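Local coordinates for protein peptidase M28 (Shewanella amazonensis SB2B, PDB 3IIB) that probably acts as a zinc-dependent carboxypeptidase or dipeptidase of the M28 family, carrying two zinc ions in its active site, at residues I353-V358 and A427-N432; A240-S245 and K282-L287. All blocks are in the same frame, centred on the assembly; numbering follows the deposited sequence.

Interaction 1: I353-V358 and A427-N432; sequences INAMKV and AWVMAN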
loop_
_atom_site.group_PDB
_atom_site.type_symbol
_atom_site.label_atom_id
_atom_site.label_comp_id
_atom_site.label_asym_id
_atom_site.label_seq_id
_atom_site.Cartn_x
_atom_site.Cartn_y
_atom_site.Cartn_z
ATOM N N ILE A 353 -6.087 -33.545 21.922
ATOM C CA ILE A 353 -6.858 -33.398 20.689
ATOM C C ILE A 353 -8.340 -33.501 21.042
ATOM O O ILE A 353 -9.137 -32.646 20.638
ATOM C CB ILE A 353 -6.498 -34.489 19.677
ATOM C CG1 ILE A 353 -5.106 -34.244 19.057
ATOM C CG2 ILE A 353 -7.605 -34.622 18.602
ATOM C CD1 ILE A 353 -4.611 -35.508 18.338
ATOM N N ASN A 354 -8.697 -34.537 21.796
ATOM C CA ASN A 354 -10.103 -34.757 22.192
ATOM C C ASN A 354 -10.644 -33.564 23.011
ATOM O O ASN A 354 -11.759 -33.076 22.756
ATOM C CB ASN A 354 -10.199 -36.094 22.946
ATOM C CG ASN A 354 -11.645 -36.498 23.323
ATOM O OD1 ASN A 354 -12.543 -36.508 22.490
ATOM N ND2 ASN A 354 -11.840 -36.848 24.584
ATOM N N ALA A 355 -9.855 -33.105 23.981
ATOM C CA ALA A 355 -10.257 -31.967 24.808
ATOM C C ALA A 355 -10.563 -30.777 23.942
ATOM O O ALA A 355 -11.470 -29.993 24.262
ATOM C CB ALA A 355 -9.171 -31.581 25.832
HETATM N N MSE A 356 -9.776 -30.556 22.882
HETATM C CA MSE A 356 -9.985 -29.350 22.089
HETATM C C MSE A 356 -10.944 -29.552 20.933
HETATM O O MSE A 356 -11.066 -28.686 20.088
HETATM C CB MSE A 356 -8.667 -28.771 21.618
HETATM C CG MSE A 356 -7.819 -28.230 22.788
HETATM SE SE MSE A 356 -8.735 -26.885 23.800
HETATM C CE MSE A 356 -9.322 -25.724 22.516
ATOM N N LYS A 357 -11.634 -30.692 20.887
ATOM C CA LYS A 357 -12.641 -30.862 19.844
ATOM C C LYS A 357 -13.783 -29.888 20.078
ATOM O O LYS A 357 -14.574 -29.662 19.191
ATOM C CB LYS A 357 -13.092 -32.309 19.731
ATOM C CG LYS A 357 -12.093 -33.112 18.885
ATOM C CD LYS A 357 -12.427 -34.596 18.799
ATOM C CE LYS A 357 -11.389 -35.351 17.972
ATOM N NZ LYS A 357 -10.790 -34.530 16.881
ATOM N N VAL A 358 -13.820 -29.272 21.263
ATOM C CA VAL A 358 -14.759 -28.205 21.524
ATOM C C VAL A 358 -14.634 -27.034 20.511
ATOM O O VAL A 358 -15.620 -26.316 20.277
ATOM C CB VAL A 358 -14.660 -27.702 22.980
ATOM C CG1 VAL A 358 -13.328 -26.993 23.276
ATOM C CG2 VAL A 358 -15.816 -26.801 23.282
ATOM N N ALA A 427 -7.305 -21.814 26.962
ATOM C CA ALA A 427 -6.828 -21.472 28.293
ATOM C C ALA A 427 -7.752 -22.107 29.342
ATOM O O ALA A 427 -7.269 -22.666 30.300
ATOM C CB ALA A 427 -6.703 -19.968 28.502
ATOM N N TRP A 428 -9.064 -22.098 29.117
ATOM C CA TRP A 428 -9.972 -22.730 30.076
ATOM C C TRP A 428 -9.786 -24.254 30.126
ATOM O O TRP A 428 -9.616 -24.841 31.198
ATOM C CB TRP A 428 -11.424 -22.368 29.803
ATOM C CG TRP A 428 -12.297 -22.972 30.821
ATOM C CD1 TRP A 428 -13.075 -24.083 30.703
ATOM C CD2 TRP A 428 -12.422 -22.531 32.168
ATOM N NE1 TRP A 428 -13.692 -24.363 31.909
ATOM C CE2 TRP A 428 -13.311 -23.415 32.819
ATOM C CE3 TRP A 428 -11.867 -21.474 32.890
ATOM C CZ2 TRP A 428 -13.646 -23.268 34.152
ATOM C CZ3 TRP A 428 -12.189 -21.358 34.243
ATOM C CH2 TRP A 428 -13.070 -22.245 34.841
ATOM N N VAL A 429 -9.842 -24.922 28.985
ATOM C CA VAL A 429 -9.673 -26.362 28.964
ATOM C C VAL A 429 -8.320 -26.776 29.563
ATOM O O VAL A 429 -8.264 -27.665 30.429
ATOM C CB VAL A 429 -9.878 -26.949 27.536
ATOM C CG1 VAL A 429 -9.521 -28.412 27.517
ATOM C CG2 VAL A 429 -11.367 -26.760 27.088
HETATM N N MSE A 430 -7.239 -26.090 29.195
HETATM C CA MSE A 430 -5.955 -26.451 29.738
HETATM C C MSE A 430 -5.809 -26.149 31.237
HETATM O O MSE A 430 -5.157 -26.927 31.952
HETATM C CB MSE A 430 -4.809 -25.771 28.982
HETATM C CG MSE A 430 -4.672 -26.181 27.542
HETATM SE SE MSE A 430 -4.117 -28.037 27.329
HETATM C CE MSE A 430 -5.645 -28.621 27.122
ATOM N N ALA A 431 -6.420 -25.050 31.710
ATOM C CA ALA A 431 -6.354 -24.687 33.125
ATOM C C ALA A 431 -7.183 -25.599 34.010
ATOM O O ALA A 431 -7.064 -25.532 35.234
ATOM C CB ALA A 431 -6.787 -23.207 33.352
ATOM N N ASN A 432 -8.001 -26.455 33.387
ATOM C CA ASN A 432 -8.827 -27.414 34.134
ATOM C C ASN A 432 -8.592 -28.891 33.741
ATOM O O ASN A 432 -9.215 -29.807 34.291
ATOM C CB ASN A 432 -10.280 -27.002 33.990
ATOM C CG ASN A 432 -10.550 -25.681 34.672
ATOM O OD1 ASN A 432 -10.617 -25.631 35.887
ATOM N ND2 ASN A 432 -10.615 -24.575 33.891
#
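V429 projects from helix 413-432 straight at the end of helix 346-355, and its two methyl branches divide the work. CG1 lies anti to the backbone N (chi1 173°) and meets A355, where A355 CB is 3.6 Å from V429 CG1; both CB atoms point across the gap, which fits the close approach of their CA atoms, 7.0 Å apart. CG2 faces V358 more loosely, with V358 CG1 4.3 Å from V429 CG2. M356, a selenomethionine in this crystal, arrives differently. Its chain is bent at chi2 and chi3, which curls the selenium back to V429, and the two side chains run past each other in opposite directions; M356 SE stands 3.9 Å from V429 CB and 4.1 Å from V429 CG1. One valine is thus touched by three side chains where helix 346-355 gives way to a 3-10 segment that begins at K357, M356 being the first residue to leave helical torsions. The contact joins two helices of the zinc exopeptidase fold, away from the metal site. M356 also rests on I340 and W342 of strand 337-343. On the far helix N432 turns its amide back over W428: N432 ND2 donates to W428 O at 2.9 Å (N-H...O 154°) and sits over the centre of the indole, 3.0 Å above its plane. N432 OD1 accepts from E292 N, and W428 NE1 bonds to N6 OD1.

Interaction 2: A240-S245 and K282-L287; sequences AEVKGS and KHILDL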
loop_
_atom_site.group_PDB
_atom_site.type_symbol
_atom_site.label_atom_id
_atom_site.label_comp_id
_atom_site.label_asym_id
_atom_site.label_seq_id
_atom_site.Cartn_x
_atom_site.Cartn_y
_atom_site.Cartn_z
ATOM N N ALA A 240 -0.025 -10.486 33.520
ATOM C CA ALA A 240 -1.283 -10.520 34.293
ATOM C C ALA A 240 -1.709 -11.928 34.555
ATOM O O ALA A 240 -1.448 -12.861 33.762
ATOM C CB ALA A 240 -2.399 -9.805 33.563
ATOM N N GLU A 241 -2.414 -12.097 35.670
ATOM C CA GLU A 241 -2.872 -13.411 36.067
ATOM C C GLU A 241 -4.339 -13.430 36.452
ATOM O O GLU A 241 -4.861 -12.493 37.050
ATOM C CB GLU A 241 -2.011 -13.952 37.238
ATOM C CG GLU A 241 -0.570 -14.210 36.865
ATOM C CD GLU A 241 0.342 -14.587 38.010
ATOM O OE1 GLU A 241 -0.126 -14.719 39.168
ATOM O OE2 GLU A 241 1.542 -14.784 37.730
ATOM N N VAL A 242 -4.991 -14.506 36.012
ATOM C CA VAL A 242 -6.240 -14.986 36.552
ATOM C C VAL A 242 -5.891 -16.026 37.614
ATOM O O VAL A 242 -5.335 -17.071 37.321
ATOM C CB VAL A 242 -7.110 -15.640 35.464
ATOM C CG1 VAL A 242 -8.428 -16.168 36.092
ATOM C CG2 VAL A 242 -7.390 -14.646 34.302
ATOM N N LYS A 243 -6.209 -15.747 38.868
ATOM C CA LYS A 243 -5.797 -16.585 39.967
ATOM C C LYS A 243 -6.450 -17.978 39.862
ATOM O O LYS A 243 -7.638 -18.088 39.550
ATOM C CB LYS A 243 -6.170 -15.904 41.312
ATOM C CG LYS A 243 -5.705 -16.636 42.537
ATOM C CD LYS A 243 -5.704 -15.785 43.829
ATOM C CE LYS A 243 -7.073 -15.525 44.374
ATOM N NZ LYS A 243 -6.957 -14.929 45.762
ATOM N N GLY A 244 -5.654 -19.013 40.106
ATOM C CA GLY A 244 -6.124 -20.378 40.117
ATOM C C GLY A 244 -6.782 -20.718 41.420
ATOM O O GLY A 244 -6.998 -19.865 42.251
ATOM N N SER A 245 -7.066 -21.996 41.615
ATOM C CA SER A 245 -7.750 -22.444 42.833
ATOM C C SER A 245 -7.037 -23.691 43.387
ATOM O O SER A 245 -5.984 -23.574 44.042
ATOM C CB SER A 245 -9.228 -22.644 42.568
ATOM O OG SER A 245 -9.480 -23.516 41.460
ATOM N N LYS A 282 -9.678 -12.187 29.975
ATOM C CA LYS A 282 -10.725 -11.384 30.599
ATOM C C LYS A 282 -12.047 -12.131 30.562
ATOM O O LYS A 282 -12.770 -12.147 31.537
ATOM C CB LYS A 282 -10.870 -10.032 29.900
ATOM C CG LYS A 282 -12.023 -9.149 30.400
ATOM C CD LYS A 282 -11.946 -8.873 31.885
ATOM C CE LYS A 282 -12.818 -7.711 32.266
ATOM N NZ LYS A 282 -14.275 -7.940 32.039
ATOM N N HIS A 283 -12.364 -12.755 29.429
ATOM C CA HIS A 283 -13.600 -13.561 29.399
ATOM C C HIS A 283 -13.576 -14.658 30.458
ATOM O O HIS A 283 -14.614 -15.008 31.015
ATOM C CB HIS A 283 -13.865 -14.135 28.010
ATOM C CG HIS A 283 -14.210 -13.085 27.005
ATOM N ND1 HIS A 283 -15.283 -12.233 27.160
ATOM C CD2 HIS A 283 -13.590 -12.706 25.865
ATOM C CE1 HIS A 283 -15.301 -11.368 26.156
ATOM N NE2 HIS A 283 -14.298 -11.654 25.346
ATOM N N ILE A 284 -12.409 -15.242 30.681
ATOM C CA ILE A 284 -12.253 -16.285 31.708
ATOM C C ILE A 284 -12.402 -15.684 33.113
ATOM O O ILE A 284 -13.132 -16.232 33.980
ATOM C CB ILE A 284 -10.939 -17.061 31.528
ATOM C CG1 ILE A 284 -11.035 -17.951 30.288
ATOM C CG2 ILE A 284 -10.618 -17.897 32.834
ATOM C CD1 ILE A 284 -9.699 -18.601 29.849
ATOM N N LEU A 285 -11.769 -14.526 33.304
ATOM C CA LEU A 285 -11.865 -13.779 34.568
ATOM C C LEU A 285 -13.308 -13.444 34.929
ATOM O O LEU A 285 -13.683 -13.474 36.138
ATOM C CB LEU A 285 -11.000 -12.489 34.497
ATOM C CG LEU A 285 -10.805 -11.621 35.751
ATOM C CD1 LEU A 285 -9.976 -12.342 36.812
ATOM C CD2 LEU A 285 -10.097 -10.283 35.347
ATOM N N ASP A 286 -14.118 -13.149 33.898
ATOM C CA ASP A 286 -15.544 -12.878 34.032
ATOM C C ASP A 286 -16.380 -14.072 34.456
ATOM O O ASP A 286 -17.521 -13.880 34.838
ATOM C CB ASP A 286 -16.168 -12.425 32.698
ATOM C CG ASP A 286 -15.722 -11.051 32.249
ATOM O OD1 ASP A 286 -15.185 -10.298 33.078
ATOM O OD2 ASP A 286 -15.925 -10.743 31.036
ATOM N N LEU A 287 -15.878 -15.298 34.329
ATOM C CA LEU A 287 -16.681 -16.465 34.712
ATOM C C LEU A 287 -16.949 -16.468 36.199
ATOM O O LEU A 287 -16.120 -16.019 36.984
ATOM C CB LEU A 287 -15.953 -17.738 34.372
ATOM C CG LEU A 287 -15.733 -18.067 32.909
ATOM C CD1 LEU A 287 -14.761 -19.253 32.842
ATOM C CD2 LEU A 287 -17.055 -18.397 32.237
#
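V242 faces helix 267-285 from the end of strand 220-242, a helix-on-sheet contact of the alpha/beta zinc exopeptidase fold, in which helices cover a mixed central sheet. The V242 backbone pairs with I295 of strand 293-300, so the sheet fixes the position from which its side chain reaches. The V242 CA lies 6.1 Å from the CA of L285, and CB points toward the helix. From CB the path splits. CG1 continues opposite the backbone N (chi1 179°) and makes the nearest approaches to two consecutive helix residues, with V242 CG1 4.2 Å from L285 CD1 and 4.3 Å from I284 CG2. V242 CG2 comes 4.2 Å from L285 CB, so both branches lie against L285, while I284 is met through CG1. Such distances describe ordinary apolar contact without compression. The two partners present themselves differently. I284 aims its CB at the strand, whereas the CB of L285 points past it and the end of the chain swings back; chi1 near 180° (-173°) carries CD1 up to the valine, and the two side chains meet at a slant. I284 also touches I295, A427, W428 and L13, which places it between the sheet and helices 3-19 and 413-432. On the strand, E241 points its CB away from the helix and forms salt bridges with R62 and R296. One helical turn separates K282 from D286, bridged by a salt bridge in which K282 NZ approaches the syn lone pair of D286 OD1 at 2.7 Å.

Followed from the N terminus, the chain first reaches interaction 2: strand 220-242 ends at 240-245, and after 36 intervening residues, which include strand 247-257 and most of helix 267-285, segment 282-287 closes that loop. Interaction 1 opens only afterwards, at 353-358, and is closed by 427-432 across 68 intervening residues. The two loops are therefore in series, neither nesting nor crossing. In space their centres lie 16 Å apart, and they touch directly: A427 CB is 3.6 Å from I284 CD1, and W428 CZ3 is 3.6 Å from L287 CD1. Helix 413-432 thus links the end of helix 346-355 to helix 267-285, which packs on the central sheet.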